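Side-chain contacts in mitochondrial edited mRNA stability factor 1 (Trypanosoma brucei, PDB 6NL1), which probably processes the 5' ends of mitochondrial mRNAs as a Nudix-family, RNA-binding protein, and may stabilise edited messages: residues M219-N224 against D327-A332; E304-Q307 against Q312-R315. All coordinates share one frame; numbering follows the deposited sequence.

Contact 1 (M219-N224 against D327-A332)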
loop_
_atom_site.group_PDB
_atom_site.type_symbol
_atom_site.label_atom_id
_atom_site.label_comp_id
_atom_site.label_asym_id
_atom_site.label_seq_id
_atom_site.Cartn_x
_atom_site.Cartn_y
_atom_site.Cartn_z
ATOM N N MET A 219 -9.100 -8.147 -11.205
ATOM C CA MET A 219 -8.402 -6.881 -11.033
ATOM C C MET A 219 -9.346 -5.689 -10.831
ATOM O O MET A 219 -10.486 -5.709 -11.292
ATOM C CB MET A 219 -7.493 -6.634 -12.237
ATOM C CG MET A 219 -6.516 -7.786 -12.466
ATOM S SD MET A 219 -5.086 -7.292 -13.414
ATOM C CE MET A 219 -5.851 -6.370 -14.725
ATOM N N LEU A 220 -8.853 -4.663 -10.137
ATOM C CA LEU A 220 -9.588 -3.421 -9.921
ATOM C C LEU A 220 -8.697 -2.261 -10.328
ATOM O O LEU A 220 -7.492 -2.426 -10.490
ATOM C CB LEU A 220 -9.931 -3.224 -8.438
ATOM C CG LEU A 220 -10.779 -4.239 -7.677
ATOM C CD1 LEU A 220 -9.880 -5.201 -6.924
ATOM C CD2 LEU A 220 -11.723 -3.512 -6.707
ATOM N N ARG A 221 -9.291 -1.080 -10.466
ATOM C CA ARG A 221 -8.518 0.129 -10.710
ATOM C C ARG A 221 -8.832 1.159 -9.635
ATOM O O ARG A 221 -9.935 1.691 -9.576
ATOM C CB ARG A 221 -8.811 0.676 -12.107
ATOM C CG ARG A 221 -8.375 -0.293 -13.224
ATOM C CD ARG A 221 -8.562 0.316 -14.599
ATOM N NE ARG A 221 -7.579 1.363 -14.881
ATOM C CZ ARG A 221 -7.700 2.215 -15.894
ATOM N NH1 ARG A 221 -8.750 2.131 -16.705
ATOM N NH2 ARG A 221 -6.783 3.142 -16.103
ATOM N N ARG A 222 -7.858 1.414 -8.773
ATOM C CA ARG A 222 -8.043 2.314 -7.654
ATOM C C ARG A 222 -7.643 3.730 -8.047
ATOM O O ARG A 222 -6.563 3.959 -8.594
ATOM C CB ARG A 222 -7.203 1.849 -6.461
ATOM C CG ARG A 222 -7.407 2.660 -5.169
ATOM C CD ARG A 222 -6.327 2.304 -4.149
ATOM N NE ARG A 222 -4.995 2.598 -4.685
ATOM C CZ ARG A 222 -3.885 1.926 -4.383
ATOM N NH1 ARG A 222 -3.919 0.898 -3.538
ATOM N NH2 ARG A 222 -2.732 2.281 -4.936
ATOM N N ILE A 223 -8.515 4.680 -7.750
ATOM C CA ILE A 223 -8.245 6.082 -8.023
ATOM C C ILE A 223 -7.483 6.627 -6.832
ATOM O O ILE A 223 -7.949 6.546 -5.703
ATOM C CB ILE A 223 -9.555 6.852 -8.224
ATOM C CG1 ILE A 223 -10.354 6.216 -9.369
ATOM C CG2 ILE A 223 -9.289 8.365 -8.456
ATOM C CD1 ILE A 223 -11.793 6.743 -9.498
ATOM N N ASN A 224 -6.293 7.153 -7.080
ATOM C CA ASN A 224 -5.441 7.606 -5.992
ATOM C C ASN A 224 -5.646 9.092 -5.679
ATOM O O ASN A 224 -6.145 9.841 -6.509
ATOM C CB ASN A 224 -3.984 7.270 -6.309
ATOM C CG ASN A 224 -3.764 5.769 -6.470
ATOM O OD1 ASN A 224 -4.083 5.000 -5.570
ATOM N ND2 ASN A 224 -3.239 5.345 -7.630
ATOM N N ASP A 327 -5.233 5.198 -24.278
ATOM C CA ASP A 327 -4.514 4.283 -23.394
ATOM C C ASP A 327 -5.036 2.839 -23.540
ATOM O O ASP A 327 -6.226 2.583 -23.338
ATOM C CB ASP A 327 -4.641 4.779 -21.947
ATOM C CG ASP A 327 -3.968 3.861 -20.941
ATOM O OD1 ASP A 327 -4.597 2.873 -20.515
ATOM O OD2 ASP A 327 -2.818 4.140 -20.554
ATOM N N PRO A 328 -4.147 1.893 -23.895
ATOM C CA PRO A 328 -4.553 0.496 -24.142
ATOM C C PRO A 328 -5.259 -0.148 -22.934
ATOM O O PRO A 328 -6.213 -0.909 -23.108
ATOM C CB PRO A 328 -3.218 -0.228 -24.435
ATOM C CG PRO A 328 -2.277 0.856 -24.866
ATOM C CD PRO A 328 -2.702 2.105 -24.114
ATOM N N ILE A 329 -4.791 0.143 -21.726
ATOM C CA ILE A 329 -5.454 -0.378 -20.530
ATOM C C ILE A 329 -6.882 0.164 -20.374
ATOM O O ILE A 329 -7.794 -0.586 -20.024
ATOM C CB ILE A 329 -4.616 -0.125 -19.254
ATOM C CG1 ILE A 329 -3.357 -0.999 -19.291
ATOM C CG2 ILE A 329 -5.438 -0.434 -17.995
ATOM C CD1 ILE A 329 -2.254 -0.530 -18.367
ATOM N N ASP A 330 -7.086 1.453 -20.652
ATOM C CA ASP A 330 -8.445 2.006 -20.609
ATOM C C ASP A 330 -9.377 1.229 -21.543
ATOM O O ASP A 330 -10.484 0.871 -21.159
ATOM C CB ASP A 330 -8.481 3.494 -20.984
ATOM C CG ASP A 330 -7.936 4.409 -19.887
ATOM O OD1 ASP A 330 -7.906 4.022 -18.695
ATOM O OD2 ASP A 330 -7.547 5.544 -20.232
ATOM N N ARG A 331 -8.923 0.961 -22.767
ATOM C CA ARG A 331 -9.759 0.275 -23.757
ATOM C C ARG A 331 -10.033 -1.182 -23.386
ATOM O O ARG A 331 -11.146 -1.683 -23.573
ATOM C CB ARG A 331 -9.150 0.375 -25.164
ATOM C CG ARG A 331 -8.833 1.815 -25.584
ATOM C CD ARG A 331 -8.538 1.947 -27.081
ATOM N NE ARG A 331 -7.385 1.153 -27.503
ATOM C CZ ARG A 331 -6.124 1.583 -27.505
ATOM N NH1 ARG A 331 -5.827 2.815 -27.107
ATOM N NH2 ARG A 331 -5.154 0.775 -27.916
ATOM N N ALA A 332 -9.021 -1.855 -22.854
ATOM C CA ALA A 332 -9.207 -3.219 -22.371
ATOM C C ALA A 332 -10.188 -3.202 -21.191
ATOM O O ALA A 332 -11.029 -4.080 -21.055
ATOM C CB ALA A 332 -7.872 -3.821 -21.951
#

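Contact 2 (E304-Q307 against Q312-R315)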
loop_
_atom_site.group_PDB
_atom_site.type_symbol
_atom_site.label_atom_id
_atom_site.label_comp_id
_atom_site.label_asym_id
_atom_site.label_seq_id
_atom_site.Cartn_x
_atom_site.Cartn_y
_atom_site.Cartn_z
ATOM N N GLU A 304 -19.165 -8.584 -6.099
ATOM C CA GLU A 304 -19.945 -7.394 -5.787
ATOM C C GLU A 304 -19.165 -6.099 -5.986
ATOM O O GLU A 304 -19.740 -5.084 -6.358
ATOM C CB GLU A 304 -20.507 -7.477 -4.371
ATOM C CG GLU A 304 -21.478 -8.635 -4.197
ATOM C CD GLU A 304 -22.307 -8.511 -2.947
ATOM O OE1 GLU A 304 -23.517 -8.224 -3.072
ATOM O OE2 GLU A 304 -21.753 -8.699 -1.842
ATOM N N GLY A 305 -17.855 -6.138 -5.762
ATOM C CA GLY A 305 -17.056 -4.930 -5.828
ATOM C C GLY A 305 -16.792 -4.381 -4.437
ATOM O O GLY A 305 -17.134 -5.014 -3.442
ATOM N N PRO A 306 -16.179 -3.194 -4.362
ATOM C CA PRO A 306 -15.738 -2.585 -3.103
ATOM C C PRO A 306 -16.872 -2.401 -2.098
ATOM O O PRO A 306 -17.947 -1.927 -2.447
ATOM C CB PRO A 306 -15.183 -1.225 -3.549
ATOM C CG PRO A 306 -14.741 -1.454 -4.944
ATOM C CD PRO A 306 -15.748 -2.407 -5.531
ATOM N N GLN A 307 -16.607 -2.792 -0.858
ATOM C CA GLN A 307 -17.555 -2.676 0.233
ATOM C C GLN A 307 -17.143 -1.505 1.105
ATOM O O GLN A 307 -17.932 -0.984 1.882
ATOM C CB GLN A 307 -17.543 -3.962 1.060
ATOM C CG GLN A 307 -17.828 -5.194 0.228
ATOM C CD GLN A 307 -19.215 -5.142 -0.367
ATOM O OE1 GLN A 307 -20.196 -5.072 0.363
ATOM N NE2 GLN A 307 -19.306 -5.145 -1.692
ATOM N N GLN A 312 -13.495 5.390 -4.220
ATOM C CA GLN A 312 -12.077 5.430 -4.538
ATOM C C GLN A 312 -11.687 4.463 -5.660
ATOM O O GLN A 312 -10.508 4.291 -5.933
ATOM C CB GLN A 312 -11.252 5.142 -3.284
ATOM C CG GLN A 312 -11.293 6.293 -2.271
ATOM C CD GLN A 312 -10.431 6.036 -1.047
ATOM O OE1 GLN A 312 -9.446 5.287 -1.102
ATOM N NE2 GLN A 312 -10.806 6.652 0.073
ATOM N N TYR A 313 -12.670 3.836 -6.306
ATOM C CA TYR A 313 -12.379 2.877 -7.376
ATOM C C TYR A 313 -13.127 3.268 -8.638
ATOM O O TYR A 313 -14.210 3.826 -8.552
ATOM C CB TYR A 313 -12.769 1.453 -6.950
ATOM C CG TYR A 313 -12.023 0.987 -5.734
ATOM C CD1 TYR A 313 -12.492 1.288 -4.463
ATOM C CD2 TYR A 313 -10.836 0.263 -5.849
ATOM C CE1 TYR A 313 -11.812 0.883 -3.335
ATOM C CE2 TYR A 313 -10.139 -0.148 -4.711
ATOM C CZ TYR A 313 -10.639 0.174 -3.457
ATOM O OH TYR A 313 -9.984 -0.220 -2.317
ATOM N N MET A 314 -12.565 2.976 -9.809
ATOM C CA MET A 314 -13.297 3.241 -11.048
ATOM C C MET A 314 -14.553 2.403 -11.077
ATOM O O MET A 314 -14.502 1.182 -10.902
ATOM C CB MET A 314 -12.465 2.925 -12.288
ATOM C CG MET A 314 -11.357 3.888 -12.574
ATOM S SD MET A 314 -10.576 3.523 -14.174
ATOM C CE MET A 314 -11.865 4.058 -15.315
ATOM N N ARG A 315 -15.683 3.062 -11.306
ATOM C CA ARG A 315 -16.976 2.389 -11.385
ATOM C C ARG A 315 -17.889 3.243 -12.246
ATOM O O ARG A 315 -17.691 4.450 -12.331
ATOM C CB ARG A 315 -17.583 2.214 -9.983
ATOM C CG ARG A 315 -16.850 1.186 -9.111
ATOM C CD ARG A 315 -17.422 1.094 -7.691
ATOM N NE ARG A 315 -18.851 0.759 -7.694
ATOM C CZ ARG A 315 -19.829 1.661 -7.626
ATOM N NH1 ARG A 315 -19.539 2.953 -7.542
ATOM N NH2 ARG A 315 -21.096 1.270 -7.635
#

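Contact 1 (M219-N224 against D327-A332)
Asp330 OD1 is gripped by both terminal nitrogens of Arg221, meeting it end-on. Arg221 NH1 lies 2.9 Å from Asp330 OD1 with an N-H...O angle of 146°, and Arg221 NH2 lies 3.0 Å from it at 141°. Neither bond is straight, because two nearly parallel N-H groups converge on one acceptor lying between their lines. The oxygen sits close to the guanidinium plane; NH1 meets the anti lone pair of Asp330 OD1, whereas NH2 meets that oxygen nearly along its C-O bond. Since both nitrogens bond to OD1, the salt bridge is a fork on one oxygen; the carboxylate and guanidinium planes are 39° apart. Asp330 OD2 is bonded instead to Ser325 OG, which fixes the rotation of the carboxylate.

Ile329 closes one face of the guanidinium: its CG2, 4.1 Å from Arg221 CZ, stands over the group's centre. Because CG2 is anti to the backbone N, this branch points at the arginine. Trp333, further along the same helix, adds a cation-pi contact. Asp327 N-caps the helix, its OD1 accepting from Asp330 N at 2.9 Å, which satisfies a backbone N-H in the first turn of helix 328-336.

The Nudix-domain sheet is thus tied through strand 216-223 to this helix by a buried arginine, whose charge is probably balanced by Asp330, with the carboxylate of Asp327 nearby (Arg221 NH2 to Asp327 OD1 4.9 Å).

Contact 2 (E304-Q307 against Q312-R315)
Tyr313 and Pro306 meet where the long connection between strand 290-296 and helix 319-322 of the Nudix domain folds back on itself; neither segment forms a regular helix or strand. Gln312 enters the second segment with its backbone bonded to Ile223, which ties this arm to strand 216-223.

At Tyr313 the side chain turns toward the other arm, with CG anti to the carbonyl carbon, and the ring offers one face to Pro306. Pro306 CG stands 4.0 Å from the ring centroid and 29° off the ring normal, the signature of a CH-pi contact over the face, displaced toward the CG-CD1 bond: Pro306 CG is 3.6 Å from Tyr313 CD1. Pro306 CB follows alongside, 3.8 Å from Tyr313 CD1. The phenol end is held by Glu261 through a hydrogen bond, and Leu220 touches both the ring and the proline.

Met314 makes a backbone hydrogen bond with Arg221, and its side chain packs on that arginine. Arg315 then brings its aliphatic part to the margin of the contact, its CD 4.4 Å from Pro306 CD.

The proline arm has a brace of its own. Gln307 curls back, CG beside the backbone N, and its NE2 donates to Gly305 O at 2.8 Å, nearly straight at 168°, approaching from above the carbonyl plane.

Overall arrangement
Contact 2 is nested in the chain between the two segments of contact 1, and strand 216-223 serves both: its backbone joins the two contacts, so that segment 312-315 runs beside the strand that carries the arginine of contact 1. The centres are about 13 Å apart, and each lies about 17 Å from the centre of the chain. Both are partly buried, each with one buried residue among those that touch, Arg221 or Tyr313, against partly exposed partners. Their chemistry differs: contact 1 joins strand to helix by an ionic pair, whereas contact 2 closes a loop through apolar and CH-pi packing.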